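Local coordinates for protein KLLA0F20702p (Kluyveromyces lactis, PDB 5Y5A) that probably serves as the yeast telomerase subunit Est1, helping to recruit the enzyme to chromosome ends through its partner Cdc13, at residues 422-427 against 482-487; 10-15 against 87-92. All blocks are in the same frame, centred on the assembly; numbering follows the deposited sequence.

Contact 1: residues 422-427 against 482-487; sequences YLAMAR and YEEDIM
The guanidinium of Arg427 is met at its edge, near its own plane, by the carboxylates of Glu484 and Asp485, while CD2 of the Tyr482 ring lies obliquely beside it. Together the three charged residues form a buried salt-bridge network between helix 421-433 and the short helix 483-487, within the family region of the Est1 DNA/RNA-binding domain. Asp485 is gripped end-on: NH1 of Arg427 bonds to OD1 of Asp485 on its syn side (3.0 Å), and NH2 bonds to OD2 of Asp485 almost straight at 172° but from above the carboxylate plane. The same NH2 reaches OE1 of Glu484 at 2.8 Å, again from above the carboxylate, whose plane is turned 54° from the guanidinium. Glu484 arrives there by a bend at chi2 (-92°), which also lays its CD against CB of Ala424 at 3.3 Å. Further salt bridges extend the network: Asp500 to NE of Arg427, Arg533 to OE1 of Glu484 and Arg478 to OD2 of Asp485. This alternation of acids and arginines probably keeps the buried charges balanced. At the start of the short helix, the backbone N of Tyr482 bonds to OD2 of Asp485 at 2.8 Å, approaching from the opposite face to NH2 of Arg427.

Contact 2: residues 10-15 against 87-92; sequences ETFSGF and KHVHYP
Phe12 opens the contact, offering both backbone and side chain to His88. Its carbonyl O lies 3.3 Å from CB of His88, and its own CB rests 3.8 Å from CD2 of the imidazole. The Phe12 ring meets CB of His88 at its edge, and its CD2 makes a looser apolar contact with CG2 of Val89 at 4.2 Å. Ser13 follows with its backbone, since its CB points away from the partner: its N lies over one face of the His88 ring, and its CA is 4.2 Å from ND1 of His88. Phe15 closes the segment. Its CB abuts CG2 of Val89 at 3.8 Å, and its ring turns away from the partner helix, with CD2 still near CG2 of Val89 and over one face of the Phe12 ring, toward the rim. CG2 of Val89 can serve both phenylalanines because it stands anti to the carbonyl carbon, with CG1 anti to the backbone N (chi1 -179°). ND1 of His88 is hydrogen-bonded to OE1 of Gln16, which ties the imidazole to the first helix; an alanine here would probably leave that glutamine without its mate and open a gap beside CB of Phe12. This is helix-to-helix packing in the amino-terminal part of Est1; 87-92, with a wider pi-type turn at 87-90, lies in the TPR-clan Telomerase activating protein Est1 family region. In these segments, helix 7-21 runs close to parallel with helix 78-105 (26°, axes 8.3 Å apart at closest approach), while helix 33-53 packs against Phe12 through Ile45 and Met48 and against Phe15 through Ile41.

In the fold
Contact 2 closes before contact 1 opens along the chain. Their centres are 42 Å apart, their nearest atoms about 26 Å, and they lie on opposite sides of the chain's centre. They share no helix: contact 2 joins helices 7-21 and 78-105 near the amino-terminal end, whereas contact 1 joins helices 421-433 and 483-487, nearer the chain's centre. One relies on apolar and aromatic packing, the other on buried charge. The two hold together different parts of a largely helical chain, contact 2 in the amino-terminal part and contact 1 in the DNA/RNA-binding family region. The construct is the amino-terminal portion of a longer protein, so any function is that of the whole.

Contact 1: residues 422-427 against 482-487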
ATOM      1  N   TYR A 422       1.844 -15.402  -9.661  1.00 46.57           N
ATOM      2  CA  TYR A 422       1.012 -16.598  -9.561  1.00 42.94           C
ATOM      3  C   TYR A 422       1.200 -17.335  -8.239  1.00 40.88           C
ATOM      4  O   TYR A 422       0.232 -17.549  -7.514  1.00 38.96           O
ATOM      5  CB  TYR A 422       1.289 -17.515 -10.746  1.00 42.49           C
ATOM      6  CG  TYR A 422       0.790 -16.896 -12.021  1.00 43.57           C
ATOM      7  CD1 TYR A 422      -0.571 -16.690 -12.216  1.00 41.50           C
ATOM      8  CD2 TYR A 422       1.665 -16.476 -13.007  1.00 42.26           C
ATOM      9  CE1 TYR A 422      -1.049 -16.116 -13.366  1.00 36.41           C
ATOM     10  CE2 TYR A 422       1.191 -15.885 -14.175  1.00 47.65           C
ATOM     11  CZ  TYR A 422      -0.173 -15.709 -14.344  1.00 44.30           C
ATOM     12  OH  TYR A 422      -0.675 -15.130 -15.494  1.00 50.15           O
ATOM     13  N   LEU A 423       2.437 -17.685  -7.904  1.00 38.46           N
ATOM     14  CA  LEU A 423       2.689 -18.370  -6.639  1.00 44.83           C
ATOM     15  C   LEU A 423       2.756 -17.385  -5.461  1.00 45.51           C
ATOM     16  O   LEU A 423       2.515 -17.762  -4.317  1.00 44.94           O
ATOM     17  CB  LEU A 423       3.974 -19.195  -6.732  1.00 45.21           C
ATOM     18  CG  LEU A 423       3.914 -20.420  -7.666  1.00 48.49           C
ATOM     19  CD1 LEU A 423       5.135 -21.301  -7.478  1.00 47.65           C
ATOM     20  CD2 LEU A 423       2.642 -21.237  -7.439  1.00 41.92           C
ATOM     21  N   ALA A 424       3.066 -16.123  -5.743  1.00 42.25           N
ATOM     22  CA  ALA A 424       3.063 -15.087  -4.703  1.00 40.66           C
ATOM     23  C   ALA A 424       1.672 -14.898  -4.116  1.00 37.57           C
ATOM     24  O   ALA A 424       1.523 -14.682  -2.919  1.00 42.00           O
ATOM     25  CB  ALA A 424       3.578 -13.766  -5.253  1.00 37.67           C
ATOM     26  N   MET A 425       0.652 -14.986  -4.961  1.00 38.96           N
ATOM     27  CA  MET A 425      -0.728 -14.868  -4.501  1.00 36.40           C
ATOM     28  C   MET A 425      -1.088 -16.011  -3.556  1.00 40.85           C
ATOM     29  O   MET A 425      -1.758 -15.801  -2.545  1.00 43.79           O
ATOM     30  CB  MET A 425      -1.701 -14.831  -5.695  1.00 35.31           C
ATOM     31  CG  MET A 425      -1.742 -13.472  -6.406  1.00 43.19           C
ATOM     32  SD  MET A 425      -3.019 -13.310  -7.678  1.00 55.70           S
ATOM     33  CE  MET A 425      -2.562 -14.622  -8.805  1.00 69.31           C
ATOM     34  N   ALA A 426      -0.632 -17.219  -3.875  1.00 41.35           N
ATOM     35  CA  ALA A 426      -0.853 -18.346  -2.969  1.00 43.16           C
ATOM     36  C   ALA A 426      -0.149 -18.132  -1.622  1.00 40.71           C
ATOM     37  O   ALA A 426      -0.708 -18.473  -0.578  1.00 41.06           O
ATOM     38  CB  ALA A 426      -0.396 -19.657  -3.618  1.00 40.79           C
ATOM     39  N   ARG A 427       1.066 -17.577  -1.639  1.00 40.26           N
ATOM     40  CA  ARG A 427       1.805 -17.321  -0.395  1.00 42.87           C
ATOM     41  C   ARG A 427       1.039 -16.354   0.494  1.00 45.91           C
ATOM     42  O   ARG A 427       0.948 -16.526   1.705  1.00 40.01           O
ATOM     43  CB  ARG A 427       3.192 -16.736  -0.667  1.00 40.36           C
ATOM     44  CG  ARG A 427       4.239 -17.708  -1.159  1.00 48.05           C
ATOM     45  CD  ARG A 427       5.587 -17.014  -1.214  1.00 44.83           C
ATOM     46  NE  ARG A 427       6.035 -16.581   0.108  1.00 39.31           N
ATOM     47  CZ  ARG A 427       6.815 -15.525   0.320  1.00 44.71           C
ATOM     48  NH1 ARG A 427       7.186 -15.201   1.554  1.00 44.38           N
ATOM     49  NH2 ARG A 427       7.225 -14.787  -0.707  1.00 45.59           N
ATOM     50  N   TYR A 482      11.564 -11.455  -1.584  1.00 53.28           N
ATOM     51  CA  TYR A 482      11.030 -11.504  -2.942  1.00 47.75           C
ATOM     52  C   TYR A 482      10.084 -10.318  -3.179  1.00 48.44           C
ATOM     53  O   TYR A 482       9.781  -9.564  -2.247  1.00 42.06           O
ATOM     54  CB  TYR A 482      10.311 -12.834  -3.196  1.00 42.10           C
ATOM     55  CG  TYR A 482      11.200 -14.053  -3.043  1.00 49.52           C
ATOM     56  CD1 TYR A 482      12.569 -13.971  -3.263  1.00 56.12           C
ATOM     57  CD2 TYR A 482      10.674 -15.281  -2.665  1.00 45.69           C
ATOM     58  CE1 TYR A 482      13.387 -15.078  -3.114  1.00 55.93           C
ATOM     59  CE2 TYR A 482      11.487 -16.397  -2.519  1.00 48.23           C
ATOM     60  CZ  TYR A 482      12.840 -16.285  -2.744  1.00 54.31           C
ATOM     61  OH  TYR A 482      13.649 -17.383  -2.593  1.00 62.04           O
ATOM     62  N   GLU A 483       9.621 -10.158  -4.420  1.00 45.94           N
ATOM     63  CA  GLU A 483       8.808  -9.002  -4.798  1.00 45.01           C
ATOM     64  C   GLU A 483       7.614  -8.834  -3.875  1.00 39.74           C
ATOM     65  O   GLU A 483       7.362  -7.735  -3.374  1.00 45.57           O
ATOM     66  CB  GLU A 483       8.316  -9.113  -6.250  1.00 49.53           C
ATOM     67  CG  GLU A 483       9.394  -8.920  -7.319  1.00 58.40           C
ATOM     68  CD  GLU A 483       9.973 -10.236  -7.829  1.00 60.58           C
ATOM     69  OE1 GLU A 483      10.039 -11.215  -7.047  1.00 50.67           O
ATOM     70  OE2 GLU A 483      10.358 -10.287  -9.018  1.00 64.70           O
ATOM     71  N   GLU A 484       6.887  -9.923  -3.644  1.00 40.93           N
ATOM     72  CA  GLU A 484       5.684  -9.854  -2.823  1.00 40.74           C
ATOM     73  C   GLU A 484       6.026  -9.548  -1.358  1.00 44.02           C
ATOM     74  O   GLU A 484       5.239  -8.908  -0.664  1.00 37.29           O
ATOM     75  CB  GLU A 484       4.864 -11.150  -2.935  1.00 40.34           C
ATOM     76  CG  GLU A 484       5.544 -12.416  -2.398  1.00 42.54           C
ATOM     77  CD  GLU A 484       6.321 -13.175  -3.460  1.00 45.80           C
ATOM     78  OE1 GLU A 484       6.345 -14.426  -3.390  1.00 43.10           O
ATOM     79  OE2 GLU A 484       6.897 -12.525  -4.365  1.00 45.50           O
ATOM     80  N   ASP A 485       7.196  -9.982  -0.895  1.00 47.90           N
ATOM     81  CA  ASP A 485       7.634  -9.652   0.461  1.00 47.41           C
ATOM     82  C   ASP A 485       7.820  -8.146   0.583  1.00 49.00           C
ATOM     83  O   ASP A 485       7.300  -7.506   1.499  1.00 48.63           O
ATOM     84  CB  ASP A 485       8.948 -10.364   0.824  1.00 48.01           C
ATOM     85  CG  ASP A 485       8.842 -11.879   0.770  1.00 48.57           C
ATOM     86  OD1 ASP A 485       8.323 -12.482   1.725  1.00 52.51           O
ATOM     87  OD2 ASP A 485       9.301 -12.470  -0.222  1.00 50.48           O
ATOM     88  N   ILE A 486       8.577  -7.592  -0.355  1.00 46.92           N
ATOM     89  CA  ILE A 486       8.872  -6.171  -0.367  1.00 49.48           C
ATOM     90  C   ILE A 486       7.598  -5.328  -0.399  1.00 51.45           C
ATOM     91  O   ILE A 486       7.479  -4.345   0.337  1.00 54.38           O
ATOM     92  CB  ILE A 486       9.751  -5.801  -1.569  1.00 50.94           C
ATOM     93  CG1 ILE A 486      11.052  -6.606  -1.543  1.00 50.57           C
ATOM     94  CG2 ILE A 486      10.051  -4.307  -1.573  1.00 48.80           C
ATOM     95  CD1 ILE A 486      11.873  -6.479  -2.812  1.00 46.19           C
ATOM     96  N   MET A 487       6.649  -5.724  -1.241  1.00 42.16           N
ATOM     97  CA  MET A 487       5.414  -4.961  -1.402  1.00 45.71           C
ATOM     98  C   MET A 487       4.606  -4.891  -0.112  1.00 45.89           C
ATOM     99  O   MET A 487       3.985  -3.871   0.178  1.00 46.15           O
ATOM    100  CB  MET A 487       4.560  -5.559  -2.525  1.00 40.08           C
ATOM    101  CG  MET A 487       5.239  -5.465  -3.889  1.00 51.01           C
ATOM    102  SD  MET A 487       4.487  -6.499  -5.161  1.00 64.43           S
ATOM    103  CE  MET A 487       2.955  -5.611  -5.427  1.00 71.19           C
TER

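Contact 2: residues 10-15 against 87-92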
ATOM      1  N   GLU A  10       4.522  26.308  20.173  1.00106.93           N
ATOM      2  CA  GLU A  10       4.128  27.713  20.178  1.00109.14           C
ATOM      3  C   GLU A  10       4.798  28.484  19.052  1.00105.96           C
ATOM      4  O   GLU A  10       4.230  29.431  18.509  1.00108.96           O
ATOM      5  CB  GLU A  10       4.476  28.366  21.518  1.00119.21           C
ATOM      6  CG  GLU A  10       3.725  27.809  22.709  1.00125.32           C
ATOM      7  CD  GLU A  10       4.080  28.530  23.991  1.00134.22           C
ATOM      8  OE1 GLU A  10       5.134  29.200  24.021  1.00136.61           O
ATOM      9  OE2 GLU A  10       3.307  28.435  24.966  1.00139.28           O
ATOM     10  N   THR A  11       6.013  28.075  18.716  1.00 99.56           N
ATOM     11  CA  THR A  11       6.797  28.765  17.704  1.00 92.40           C
ATOM     12  C   THR A  11       6.192  28.578  16.317  1.00 86.88           C
ATOM     13  O   THR A  11       6.099  29.527  15.539  1.00 90.15           O
ATOM     14  CB  THR A  11       8.254  28.271  17.697  1.00 87.55           C
ATOM     15  OG1 THR A  11       8.805  28.390  19.014  1.00 92.19           O
ATOM     16  CG2 THR A  11       9.091  29.084  16.723  1.00 82.10           C
ATOM     17  N   PHE A  12       5.771  27.356  16.012  1.00 80.40           N
ATOM     18  CA  PHE A  12       5.250  27.051  14.685  1.00 80.03           C
ATOM     19  C   PHE A  12       3.842  27.585  14.483  1.00 88.68           C
ATOM     20  O   PHE A  12       3.467  27.953  13.370  1.00 91.82           O
ATOM     21  CB  PHE A  12       5.293  25.547  14.427  1.00 73.64           C
ATOM     22  CG  PHE A  12       6.574  25.097  13.802  1.00 72.32           C
ATOM     23  CD1 PHE A  12       7.670  24.784  14.586  1.00 71.37           C
ATOM     24  CD2 PHE A  12       6.695  25.027  12.426  1.00 72.16           C
ATOM     25  CE1 PHE A  12       8.861  24.387  14.009  1.00 71.66           C
ATOM     26  CE2 PHE A  12       7.882  24.630  11.841  1.00 74.90           C
ATOM     27  CZ  PHE A  12       8.966  24.309  12.634  1.00 73.81           C
ATOM     28  N   SER A  13       3.065  27.629  15.558  1.00 97.28           N
ATOM     29  CA  SER A  13       1.762  28.270  15.512  1.00 99.73           C
ATOM     30  C   SER A  13       1.937  29.728  15.097  1.00103.52           C
ATOM     31  O   SER A  13       1.146  30.267  14.322  1.00105.51           O
ATOM     32  CB  SER A  13       1.063  28.170  16.866  1.00107.55           C
ATOM     33  OG  SER A  13      -0.083  29.000  16.906  1.00112.98           O
ATOM     34  N   GLY A  14       2.997  30.349  15.605  1.00102.19           N
ATOM     35  CA  GLY A  14       3.329  31.720  15.272  1.00 98.54           C
ATOM     36  C   GLY A  14       3.705  31.911  13.815  1.00 93.22           C
ATOM     37  O   GLY A  14       3.398  32.943  13.223  1.00 92.29           O
ATOM     38  N   PHE A  15       4.378  30.923  13.235  1.00 90.18           N
ATOM     39  CA  PHE A  15       4.713  30.978  11.819  1.00 85.98           C
ATOM     40  C   PHE A  15       3.435  31.017  11.007  1.00 83.89           C
ATOM     41  O   PHE A  15       3.290  31.822  10.086  1.00 82.70           O
ATOM     42  CB  PHE A  15       5.559  29.775  11.399  1.00 81.81           C
ATOM     43  CG  PHE A  15       6.921  29.745  12.021  1.00 78.99           C
ATOM     44  CD1 PHE A  15       7.502  30.901  12.498  1.00 77.85           C
ATOM     45  CD2 PHE A  15       7.619  28.556  12.129  1.00 77.13           C
ATOM     46  CE1 PHE A  15       8.753  30.875  13.072  1.00 81.03           C
ATOM     47  CE2 PHE A  15       8.872  28.527  12.704  1.00 75.21           C
ATOM     48  CZ  PHE A  15       9.438  29.684  13.175  1.00 76.10           C
ATOM     49  N   LYS A  87       2.542  21.222   8.511  1.00 64.44           N
ATOM     50  CA  LYS A  87       1.241  21.568   9.074  1.00 64.02           C
ATOM     51  C   LYS A  87       0.999  23.067   9.211  1.00 69.60           C
ATOM     52  O   LYS A  87      -0.081  23.553   8.885  1.00 74.83           O
ATOM     53  CB  LYS A  87       1.080  20.908  10.443  1.00 62.96           C
ATOM     54  CG  LYS A  87      -0.282  21.105  11.077  1.00 66.90           C
ATOM     55  CD  LYS A  87      -0.324  20.447  12.441  1.00 76.57           C
ATOM     56  CE  LYS A  87      -1.645  20.693  13.141  1.00 86.87           C
ATOM     57  NZ  LYS A  87      -1.647  20.125  14.519  1.00 92.97           N
ATOM     58  N   HIS A  88       2.001  23.795   9.691  1.00 69.59           N
ATOM     59  CA  HIS A  88       1.805  25.189  10.071  1.00 75.40           C
ATOM     60  C   HIS A  88       2.331  26.194   9.051  1.00 75.76           C
ATOM     61  O   HIS A  88       1.907  27.351   9.035  1.00 73.27           O
ATOM     62  CB  HIS A  88       2.460  25.450  11.424  1.00 81.39           C
ATOM     63  CG  HIS A  88       1.850  24.668  12.544  1.00 82.75           C
ATOM     64  ND1 HIS A  88       0.629  24.990  13.095  1.00 84.03           N
ATOM     65  CD2 HIS A  88       2.289  23.577  13.213  1.00 83.52           C
ATOM     66  CE1 HIS A  88       0.343  24.131  14.057  1.00 84.12           C
ATOM     67  NE2 HIS A  88       1.333  23.264  14.149  1.00 84.25           N
ATOM     68  N   VAL A  89       3.254  25.757   8.204  1.00 74.73           N
ATOM     69  CA  VAL A  89       3.867  26.665   7.244  1.00 72.98           C
ATOM     70  C   VAL A  89       3.482  26.332   5.807  1.00 70.21           C
ATOM     71  O   VAL A  89       2.967  27.180   5.084  1.00 69.33           O
ATOM     72  CB  VAL A  89       5.399  26.649   7.355  1.00 68.28           C
ATOM     73  CG1 VAL A  89       6.006  27.625   6.367  1.00 72.24           C
ATOM     74  CG2 VAL A  89       5.829  26.972   8.774  1.00 68.38           C
ATOM     75  N   HIS A  90       3.786  25.125   5.377  1.00 64.81           N
ATOM     76  CA  HIS A  90       3.540  24.730   4.012  1.00 69.21           C
ATOM     77  C   HIS A  90       2.128  24.368   3.661  1.00 72.42           C
ATOM     78  O   HIS A  90       1.601  24.863   2.692  1.00 76.65           O
ATOM     79  CB  HIS A  90       4.452  23.591   3.629  1.00 73.07           C
ATOM     80  CG  HIS A  90       5.888  23.968   3.594  1.00 74.62           C
ATOM     81  ND1 HIS A  90       6.895  23.044   3.487  1.00 74.14           N
ATOM     82  CD2 HIS A  90       6.490  25.174   3.659  1.00 76.80           C
ATOM     83  CE1 HIS A  90       8.058  23.662   3.483  1.00 76.33           C
ATOM     84  NE2 HIS A  90       7.839  24.956   3.587  1.00 76.51           N
ATOM     85  N   TYR A  91       1.517  23.488   4.421  1.00 69.04           N
ATOM     86  CA  TYR A  91       0.134  23.111   4.124  1.00 68.05           C
ATOM     87  C   TYR A  91      -0.815  24.315   4.022  1.00 71.80           C
ATOM     88  O   TYR A  91      -1.611  24.377   3.085  1.00 70.64           O
ATOM     89  CB  TYR A  91      -0.427  22.127   5.157  1.00 61.84           C
ATOM     90  CG  TYR A  91      -1.872  21.789   4.871  1.00 69.80           C
ATOM     91  CD1 TYR A  91      -2.206  20.864   3.889  1.00 70.22           C
ATOM     92  CD2 TYR A  91      -2.905  22.422   5.554  1.00 74.76           C
ATOM     93  CE1 TYR A  91      -3.526  20.565   3.608  1.00 75.41           C
ATOM     94  CE2 TYR A  91      -4.227  22.130   5.278  1.00 77.42           C
ATOM     95  CZ  TYR A  91      -4.533  21.202   4.308  1.00 78.99           C
ATOM     96  OH  TYR A  91      -5.848  20.910   4.037  1.00 83.38           O
ATOM     97  N   PRO A  92      -0.751  25.264   4.980  1.00 74.59           N
ATOM     98  CA  PRO A  92      -1.690  26.387   4.858  1.00 75.15           C
ATOM     99  C   PRO A  92      -1.468  27.228   3.602  1.00 74.01           C
ATOM    100  O   PRO A  92      -2.428  27.781   3.066  1.00 72.09           O
ATOM    101  CB  PRO A  92      -1.418  27.213   6.120  1.00 80.11           C
ATOM    102  CG  PRO A  92      -0.064  26.809   6.562  1.00 83.01           C
ATOM    103  CD  PRO A  92       0.037  25.362   6.223  1.00 76.52           C
TER